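Long-range contacts in pyroglutamyl-peptidase I (Fervidobacterium islandicum, PDB 6LTQ), which probably removes pyroglutamate residues from the N-termini of peptides, as a cysteine peptidase of the pyroglutamyl-peptidase I family: residues E28-V37 against A78-G86; L137-A145 against M201-L212. All coordinates share one frame; numbering follows the deposited sequence.

Interaction 1: E28-V37 against A78-G86; sequences EKVNPSMRIV and ALHLGQAGG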
loop_
_atom_site.group_PDB
_atom_site.type_symbol
_atom_site.label_atom_id
_atom_site.label_comp_id
_atom_site.label_asym_id
_atom_site.label_seq_id
_atom_site.Cartn_x
_atom_site.Cartn_y
_atom_site.Cartn_z
ATOM N N GLU D 28 20.451 7.720 5.430
ATOM C CA GLU D 28 20.656 8.029 4.021
ATOM C C GLU D 28 21.938 8.833 3.831
ATOM O O GLU D 28 22.361 9.579 4.714
ATOM C CB GLU D 28 19.456 8.805 3.464
ATOM C CG GLU D 28 18.124 8.040 3.538
ATOM C CD GLU D 28 18.068 6.839 2.588
ATOM O OE1 GLU D 28 18.745 6.869 1.528
ATOM O OE2 GLU D 28 17.348 5.859 2.907
ATOM N N LYS D 29 22.558 8.683 2.662
ATOM C CA LYS D 29 23.721 9.495 2.325
ATOM C C LYS D 29 23.360 10.716 1.496
ATOM O O LYS D 29 24.219 11.567 1.254
ATOM C CB LYS D 29 24.771 8.653 1.586
ATOM C CG LYS D 29 24.195 7.510 0.761
ATOM C CD LYS D 29 25.291 6.627 0.162
ATOM C CE LYS D 29 25.951 7.291 -1.040
ATOM N NZ LYS D 29 26.588 6.301 -1.958
ATOM N N VAL D 30 22.120 10.809 1.025
ATOM C CA VAL D 30 21.665 11.946 0.243
ATOM C C VAL D 30 20.255 12.312 0.706
ATOM O O VAL D 30 19.572 11.534 1.374
ATOM C CB VAL D 30 21.682 11.644 -1.277
ATOM C CG1 VAL D 30 20.532 10.727 -1.662
ATOM C CG2 VAL D 30 21.611 12.905 -2.067
ATOM N N ASN D 31 19.843 13.513 0.355
ATOM C CA ASN D 31 18.484 13.979 0.594
ATOM C C ASN D 31 18.019 14.697 -0.665
ATOM O O ASN D 31 18.666 15.659 -1.103
ATOM C CB ASN D 31 18.432 14.900 1.817
ATOM C CG ASN D 31 17.004 15.258 2.229
ATOM O OD1 ASN D 31 16.133 15.486 1.377
ATOM N ND2 ASN D 31 16.771 15.352 3.542
ATOM N N PRO D 32 16.914 14.257 -1.288
ATOM C CA PRO D 32 16.470 14.926 -2.523
ATOM C C PRO D 32 16.230 16.420 -2.362
ATOM O O PRO D 32 16.445 17.172 -3.319
ATOM C CB PRO D 32 15.167 14.181 -2.882
ATOM C CG PRO D 32 14.688 13.610 -1.578
ATOM C CD PRO D 32 15.952 13.229 -0.841
ATOM N N SER D 33 15.728 16.872 -1.210
ATOM C CA SER D 33 15.546 18.312 -1.018
ATOM C C SER D 33 16.877 19.060 -1.124
ATOM O O SER D 33 16.955 20.102 -1.779
ATOM C CB SER D 33 14.836 18.608 0.305
ATOM O OG SER D 33 15.554 18.156 1.435
ATOM N N MET D 34 17.921 18.554 -0.467
ATOM C CA MET D 34 19.235 19.203 -0.549
ATOM C C MET D 34 19.755 19.214 -1.988
ATOM O O MET D 34 20.232 20.246 -2.478
ATOM C CB MET D 34 20.217 18.483 0.385
ATOM C CG MET D 34 21.670 19.070 0.490
ATOM S SD MET D 34 22.543 18.145 1.770
ATOM C CE MET D 34 24.227 18.680 1.450
ATOM N N ARG D 35 19.632 18.087 -2.702
ATOM C CA ARG D 35 20.144 18.039 -4.075
ATOM C C ARG D 35 19.421 19.019 -4.992
ATOM O O ARG D 35 20.061 19.679 -5.818
ATOM C CB ARG D 35 20.027 16.631 -4.651
ATOM C CG ARG D 35 20.804 15.602 -3.893
ATOM C CD ARG D 35 22.236 15.533 -4.376
ATOM N NE ARG D 35 22.313 15.278 -5.809
ATOM C CZ ARG D 35 22.444 14.067 -6.340
ATOM N NH1 ARG D 35 22.512 13.926 -7.659
ATOM N NH2 ARG D 35 22.502 12.998 -5.554
ATOM N N ILE D 36 18.090 19.127 -4.876
ATOM C CA ILE D 36 17.343 20.067 -5.720
ATOM C C ILE D 36 17.756 21.501 -5.420
ATOM O O ILE D 36 17.871 22.338 -6.328
ATOM C CB ILE D 36 15.822 19.901 -5.538
ATOM C CG1 ILE D 36 15.331 18.538 -6.015
ATOM C CG2 ILE D 36 15.055 21.021 -6.278
ATOM C CD1 ILE D 36 13.828 18.353 -5.736
ATOM N N VAL D 37 17.914 21.824 -4.134
ATOM C CA VAL D 37 18.289 23.183 -3.764
ATOM C C VAL D 37 19.657 23.521 -4.360
ATOM O O VAL D 37 19.846 24.596 -4.948
ATOM C CB VAL D 37 18.278 23.343 -2.232
ATOM C CG1 VAL D 37 18.970 24.661 -1.835
ATOM C CG2 VAL D 37 16.842 23.328 -1.685
ATOM N N ALA D 78 8.262 31.342 1.446
ATOM C CA ALA D 78 9.121 30.233 1.810
ATOM C C ALA D 78 8.596 29.009 1.074
ATOM O O ALA D 78 7.402 28.703 1.151
ATOM C CB ALA D 78 9.125 30.012 3.321
ATOM N N LEU D 79 9.461 28.368 0.302
ATOM C CA LEU D 79 9.142 27.115 -0.377
ATOM C C LEU D 79 10.046 26.088 0.281
ATOM O O LEU D 79 11.240 26.005 -0.030
ATOM C CB LEU D 79 9.373 27.220 -1.882
ATOM C CG LEU D 79 9.018 26.018 -2.769
ATOM C CD1 LEU D 79 7.600 25.545 -2.478
ATOM C CD2 LEU D 79 9.172 26.367 -4.266
ATOM N N HIS D 80 9.491 25.339 1.231
ATOM C CA HIS D 80 10.265 24.365 1.976
ATOM C C HIS D 80 10.177 23.012 1.284
ATOM O O HIS D 80 9.073 22.522 1.005
ATOM C CB HIS D 80 9.751 24.229 3.408
ATOM C CG HIS D 80 9.877 25.470 4.225
ATOM N ND1 HIS D 80 11.093 26.071 4.493
ATOM C CD2 HIS D 80 8.939 26.214 4.853
ATOM C CE1 HIS D 80 10.889 27.139 5.248
ATOM N NE2 HIS D 80 9.591 27.247 5.480
ATOM N N LEU D 81 11.334 22.406 1.030
ATOM C CA LEU D 81 11.406 21.072 0.452
ATOM C C LEU D 81 11.857 20.068 1.495
ATOM O O LEU D 81 12.705 20.369 2.340
ATOM C CB LEU D 81 12.366 21.014 -0.741
ATOM C CG LEU D 81 12.179 22.036 -1.857
ATOM C CD1 LEU D 81 13.210 21.778 -2.978
ATOM C CD2 LEU D 81 10.734 22.049 -2.404
ATOM N N GLY D 82 11.316 18.857 1.413
ATOM C CA GLY D 82 11.736 17.809 2.314
ATOM C C GLY D 82 11.539 16.448 1.683
ATOM O O GLY D 82 10.789 16.291 0.713
ATOM N N GLN D 83 12.232 15.462 2.250
ATOM C CA GLN D 83 12.146 14.078 1.797
ATOM C C GLN D 83 10.950 13.389 2.451
ATOM O O GLN D 83 10.765 13.477 3.664
ATOM C CB GLN D 83 13.445 13.343 2.132
ATOM C CG GLN D 83 13.426 11.861 1.852
ATOM C CD GLN D 83 14.633 11.167 2.443
ATOM O OE1 GLN D 83 15.752 11.289 1.926
ATOM N NE2 GLN D 83 14.424 10.452 3.535
ATOM N N ALA D 84 10.125 12.722 1.646
ATOM C CA ALA D 84 9.032 11.894 2.165
ATOM C C ALA D 84 9.215 10.500 1.592
ATOM O O ALA D 84 8.537 10.135 0.627
ATOM C CB ALA D 84 7.635 12.473 1.800
ATOM N N GLY D 85 10.147 9.738 2.172
ATOM C CA GLY D 85 10.439 8.394 1.702
ATOM C C GLY D 85 9.202 7.520 1.702
ATOM O O GLY D 85 8.512 7.407 2.722
ATOM N N GLY D 86 8.914 6.892 0.569
ATOM C CA GLY D 86 7.702 6.122 0.409
ATOM C C GLY D 86 6.620 6.825 -0.389
ATOM O O GLY D 86 5.684 6.157 -0.856
HETATM O O HOH W 1 18.028 11.887 3.565
HETATM O O HOH W 2 13.943 16.015 4.642
#

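Interaction 2: L137-A145 against M201-L212; sequences LLKKKKIPA and MTLELQTKAVRL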
loop_
_atom_site.group_PDB
_atom_site.type_symbol
_atom_site.label_atom_id
_atom_site.label_comp_id
_atom_site.label_asym_id
_atom_site.label_seq_id
_atom_site.Cartn_x
_atom_site.Cartn_y
_atom_site.Cartn_z
ATOM N N LEU D 137 -1.421 22.431 -11.885
ATOM C CA LEU D 137 -0.372 22.817 -12.831
ATOM C C LEU D 137 0.615 21.684 -13.056
ATOM O O LEU D 137 0.973 21.371 -14.202
ATOM C CB LEU D 137 0.386 24.047 -12.324
ATOM C CG LEU D 137 1.376 24.599 -13.361
ATOM C CD1 LEU D 137 1.193 26.105 -13.499
ATOM C CD2 LEU D 137 2.796 24.282 -13.009
ATOM N N LEU D 138 1.091 21.067 -11.969
ATOM C CA LEU D 138 2.053 19.975 -12.093
ATOM C C LEU D 138 1.480 18.802 -12.892
ATOM O O LEU D 138 2.136 18.288 -13.811
ATOM C CB LEU D 138 2.492 19.517 -10.709
ATOM C CG LEU D 138 3.350 20.556 -9.972
ATOM C CD1 LEU D 138 3.632 20.106 -8.552
ATOM C CD2 LEU D 138 4.651 20.802 -10.743
ATOM N N LYS D 139 0.228 18.421 -12.613
ATOM C CA LYS D 139 -0.373 17.304 -13.348
ATOM C C LYS D 139 -0.515 17.646 -14.823
ATOM O O LYS D 139 -0.252 16.814 -15.702
ATOM C CB LYS D 139 -1.758 16.938 -12.796
ATOM C CG LYS D 139 -1.827 16.372 -11.361
ATOM C CD LYS D 139 -3.303 16.274 -10.956
ATOM C CE LYS D 139 -3.446 15.964 -9.482
ATOM N NZ LYS D 139 -3.139 14.517 -9.230
ATOM N N LYS D 140 -0.859 18.900 -15.115
ATOM C CA LYS D 140 -1.114 19.247 -16.502
ATOM C C LYS D 140 0.180 19.221 -17.276
ATOM O O LYS D 140 0.207 19.040 -18.500
ATOM C CB LYS D 140 -1.714 20.616 -16.490
ATOM C CG LYS D 140 -3.089 20.545 -17.002
ATOM C CD LYS D 140 -3.669 19.342 -16.015
ATOM C CE LYS D 140 -5.066 18.847 -16.523
ATOM N NZ LYS D 140 -6.345 19.685 -16.746
ATOM N N LYS D 141 1.280 19.425 -16.558
ATOM C CA LYS D 141 2.629 19.270 -17.097
ATOM C C LYS D 141 3.152 17.830 -16.998
ATOM O O LYS D 141 4.370 17.606 -17.101
ATOM C CB LYS D 141 3.613 20.179 -16.354
ATOM C CG LYS D 141 3.250 21.662 -16.431
ATOM C CD LYS D 141 3.391 22.189 -17.854
ATOM C CE LYS D 141 3.024 23.672 -17.888
ATOM N NZ LYS D 141 3.299 24.294 -19.206
ATOM N N LYS D 142 2.260 16.873 -16.722
ATOM C CA LYS D 142 2.545 15.431 -16.737
ATOM C C LYS D 142 3.423 14.979 -15.572
ATOM O O LYS D 142 4.175 14.000 -15.690
ATOM C CB LYS D 142 3.170 14.991 -18.066
ATOM C CG LYS D 142 2.338 15.402 -19.293
ATOM C CD LYS D 142 2.990 14.894 -20.567
ATOM C CE LYS D 142 2.357 15.527 -21.792
ATOM N NZ LYS D 142 0.907 15.222 -21.874
ATOM N N ILE D 143 3.341 15.663 -14.440
ATOM C CA ILE D 143 4.109 15.296 -13.258
ATOM C C ILE D 143 3.141 14.816 -12.187
ATOM O O ILE D 143 2.261 15.585 -11.764
ATOM C CB ILE D 143 4.968 16.467 -12.754
ATOM C CG1 ILE D 143 5.907 16.947 -13.873
ATOM C CG2 ILE D 143 5.771 16.043 -11.550
ATOM C CD1 ILE D 143 6.862 18.083 -13.449
ATOM N N PRO D 144 3.278 13.593 -11.676
ATOM C CA PRO D 144 2.414 13.140 -10.575
ATOM C C PRO D 144 2.535 14.058 -9.363
ATOM O O PRO D 144 3.636 14.385 -8.921
ATOM C CB PRO D 144 2.935 11.726 -10.264
ATOM C CG PRO D 144 3.582 11.285 -11.537
ATOM C CD PRO D 144 4.175 12.530 -12.167
ATOM N N ALA D 145 1.390 14.479 -8.829
ATOM C CA ALA D 145 1.382 15.442 -7.738
ATOM C C ALA D 145 0.040 15.357 -7.043
ATOM O O ALA D 145 -0.972 15.026 -7.669
ATOM C CB ALA D 145 1.638 16.884 -8.224
ATOM N N MET D 201 11.396 8.929 -7.612
ATOM C CA MET D 201 11.252 9.834 -8.745
ATOM C C MET D 201 12.627 10.419 -9.041
ATOM O O MET D 201 13.332 10.817 -8.110
ATOM C CB MET D 201 10.227 10.944 -8.454
ATOM C CG MET D 201 9.944 11.894 -9.646
ATOM S SD MET D 201 8.765 13.186 -9.176
ATOM C CE MET D 201 7.196 12.305 -9.312
ATOM N N THR D 202 13.022 10.421 -10.315
ATOM C CA THR D 202 14.371 10.883 -10.652
ATOM C C THR D 202 14.591 12.320 -10.194
ATOM O O THR D 202 13.654 13.120 -10.096
ATOM C CB THR D 202 14.640 10.792 -12.163
ATOM O OG1 THR D 202 13.793 11.706 -12.869
ATOM C CG2 THR D 202 14.412 9.371 -12.682
ATOM N N LEU D 203 15.863 12.641 -9.921
ATOM C CA LEU D 203 16.222 14.015 -9.572
ATOM C C LEU D 203 15.801 14.978 -10.669
ATOM O O LEU D 203 15.312 16.088 -10.392
ATOM C CB LEU D 203 17.733 14.117 -9.330
ATOM C CG LEU D 203 18.230 15.525 -8.964
ATOM C CD1 LEU D 203 17.665 15.989 -7.603
ATOM C CD2 LEU D 203 19.755 15.544 -8.959
ATOM N N GLU D 204 15.946 14.563 -11.932
ATOM C CA GLU D 204 15.589 15.447 -13.032
ATOM C C GLU D 204 14.112 15.838 -12.984
ATOM O O GLU D 204 13.761 17.021 -13.109
ATOM C CB GLU D 204 15.953 14.790 -14.371
ATOM C CG GLU D 204 17.414 14.266 -14.437
ATOM C CD GLU D 204 17.590 12.839 -13.887
ATOM O OE1 GLU D 204 17.276 11.865 -14.615
ATOM O OE2 GLU D 204 18.074 12.672 -12.746
ATOM N N LEU D 205 13.233 14.865 -12.751
ATOM C CA LEU D 205 11.803 15.173 -12.718
ATOM C C LEU D 205 11.428 15.959 -11.462
ATOM O O LEU D 205 10.628 16.902 -11.533
ATOM C CB LEU D 205 10.979 13.882 -12.826
ATOM C CG LEU D 205 9.467 14.087 -12.993
ATOM C CD1 LEU D 205 9.131 14.939 -14.230
ATOM C CD2 LEU D 205 8.728 12.730 -13.030
ATOM N N GLN D 206 12.006 15.608 -10.307
ATOM C CA GLN D 206 11.736 16.384 -9.094
ATOM C C GLN D 206 12.201 17.830 -9.254
ATOM O O GLN D 206 11.522 18.769 -8.822
ATOM C CB GLN D 206 12.429 15.766 -7.880
ATOM C CG GLN D 206 11.988 14.367 -7.523
ATOM C CD GLN D 206 12.390 14.011 -6.125
ATOM O OE1 GLN D 206 12.482 14.883 -5.253
ATOM N NE2 GLN D 206 12.644 12.734 -5.890
ATOM N N THR D 207 13.376 18.023 -9.857
ATOM C CA THR D 207 13.872 19.377 -10.086
ATOM C C THR D 207 12.955 20.135 -11.033
ATOM O O THR D 207 12.639 21.312 -10.804
ATOM C CB THR D 207 15.301 19.315 -10.622
ATOM O OG1 THR D 207 16.125 18.634 -9.667
ATOM C CG2 THR D 207 15.855 20.713 -10.840
ATOM N N LYS D 208 12.490 19.469 -12.086
ATOM C CA LYS D 208 11.546 20.109 -12.987
ATOM C C LYS D 208 10.280 20.532 -12.242
ATOM O O LYS D 208 9.741 21.626 -12.480
ATOM C CB LYS D 208 11.220 19.173 -14.156
ATOM C CG LYS D 208 10.162 19.721 -15.098
ATOM C CD LYS D 208 9.915 18.802 -16.304
ATOM C CE LYS D 208 8.817 19.348 -17.214
ATOM N NZ LYS D 208 8.571 18.496 -18.423
ATOM N N ALA D 209 9.800 19.697 -11.315
ATOM C CA ALA D 209 8.582 20.052 -10.597
ATOM C C ALA D 209 8.777 21.326 -9.779
ATOM O O ALA D 209 7.959 22.251 -9.840
ATOM C CB ALA D 209 8.144 18.896 -9.698
ATOM N N VAL D 210 9.873 21.394 -9.020
ATOM C CA VAL D 210 10.125 22.568 -8.194
ATOM C C VAL D 210 10.386 23.785 -9.076
ATOM O O VAL D 210 9.941 24.900 -8.766
ATOM C CB VAL D 210 11.280 22.292 -7.220
ATOM C CG1 VAL D 210 11.645 23.562 -6.445
ATOM C CG2 VAL D 210 10.868 21.164 -6.241
ATOM N N ARG D 211 11.087 23.583 -10.197
ATOM C CA ARG D 211 11.308 24.660 -11.167
ATOM C C ARG D 211 9.987 25.230 -11.653
ATOM O O ARG D 211 9.791 26.451 -11.671
ATOM C CB ARG D 211 12.192 24.113 -12.298
ATOM C CG ARG D 211 12.670 25.077 -13.397
ATOM C CD ARG D 211 12.635 24.539 -14.784
ATOM N NE ARG D 211 13.463 23.332 -14.890
ATOM C CZ ARG D 211 13.756 22.615 -15.982
ATOM N NH1 ARG D 211 13.510 23.046 -17.210
ATOM N NH2 ARG D 211 14.521 21.496 -15.827
ATOM N N LEU D 212 9.032 24.354 -11.952
ATOM C CA LEU D 212 7.735 24.808 -12.434
ATOM C C LEU D 212 6.967 25.582 -11.371
ATOM O O LEU D 212 6.194 26.492 -11.700
ATOM C CB LEU D 212 6.898 23.623 -12.924
ATOM C CG LEU D 212 7.268 23.056 -14.299
ATOM C CD1 LEU D 212 6.712 21.628 -14.478
ATOM C CD2 LEU D 212 6.767 23.990 -15.406
HETATM O O HOH W 3 7.448 16.022 -17.446
HETATM O O HOH W 4 5.774 18.615 -19.223
#

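Interaction 1: E28-V37 against A78-G86
Ser33, in the first turn of helix 32-40, meets Leu81 and Gly82 of strand 77-83, a parallel strand of the mixed sheet in this alpha/beta fold; the CA atoms of Ser33 and Gly82 lie 5.1 Å apart. The segment axes of helix 32-37 and strand 78-83 approach to 7.0 Å at 135°. So close an approach suits the small residues at the crossing: Ser33 CB sits 3.4 Å from Leu81 O.

Asn31 is the N-cap. Its CG is anti to the backbone N (chi1 -172°), which carries OD1 back to the helix start, where it accepts from Ser33 N (3.0 Å). Ser33 OG donates to the same OD1 at 2.7 Å, from the same face of the amide and well above its plane. Ser33 OG is also hydrogen-bonded to Phe22 N, at the end of strand 15-22, while Asn31 ND2 reaches Glu23 O and water 2, which in turn accepts from Gln83 N. With an alanine here, both Ser33 N and Ser33 OG would probably lose their shared acceptor, and water 2 one of its donors.

The side chains of Gln83 and Pro32 cross at about a right angle, with Gln83 OE1 3.4 Å from Pro32 CD, while Gln83 CB lies beside Asn31 OD1. The Gln83 amide plane is turned 35° from that of Asn31. Gln83 OE1 accepts from Gln187 NE2 and from water 1, which also donates to Val30 O; the same NE2 also bonds to Glu28 OE1, and Glu28 OE2 forms a salt bridge with Lys191 NZ. Farther along the helix the contact turns apolar, with Leu81 CD1 lying 3.9 Å from Ile36 CG2 and 4.2 Å from Val37 CG2.

Interaction 2: L137-A145 against M201-L212
Backbones come nearest where Leu138, near the end of helix 131-140, faces Ala209 in helix 203-215, with CA atoms 6.7 Å apart, close enough for Leu138 CD2 to touch Ala209 O at 3.7 Å. Ile143 is the main wedge. Its CG1 lies anti to the carbonyl carbon (chi1 -57°), and the extended branch ends with CD1 among Leu205, Lys208, Ala209 and Leu212; the nearest of these atoms is Leu212 CD1, at 3.7 Å. Leu205 runs past Ile143 in the opposite direction, its CD1 3.8 Å from Ile143 CG1. Leu212 also packs obliquely against Lys141, its CD1 3.9 Å from Lys141 CB. At the solvent edge, the fully extended Lys208 reaches Lys141 O through water 4, which donates to the carbonyl and accepts from NZ. Pro185 of the second subunit packs on Pro144 and Leu205. The turn that delivers Ile143 is a Schellman motif: Ile143 N bonds to Leu138 O, Lys142 N to Lys139 O, and Lys142 has positive phi. The end of helix 131-140, with its Schellman turn, and helix 203-215 thus share Ile90 of strand 90-97, which touches Leu138, Ile143 and Ala209, an arrangement of helices packed on a central sheet that belongs to alpha/beta folds.

From the N terminus, strand 15-22 leads to helix 32-40, and interaction 1 closes the first loop when the chain returns, through strand 48-55 and helix 59-72, along strand 77-83. Interaction 2 opens only later, at the end of helix 131-140, and closes on helix 203-215 after strand 175-181. The two loops are therefore in series, neither crossing nor nesting, with centres 14 Å apart. In space they meet where helix 32-40 touches helix 203-215: Ile36 CD1 lies 3.6 Å from Gln206 CB, and Arg35 NH1 packs on Leu203 CD2. Helix 203-215 thus bridges helix 32-40, which rests on the parallel strands, and helix 131-140.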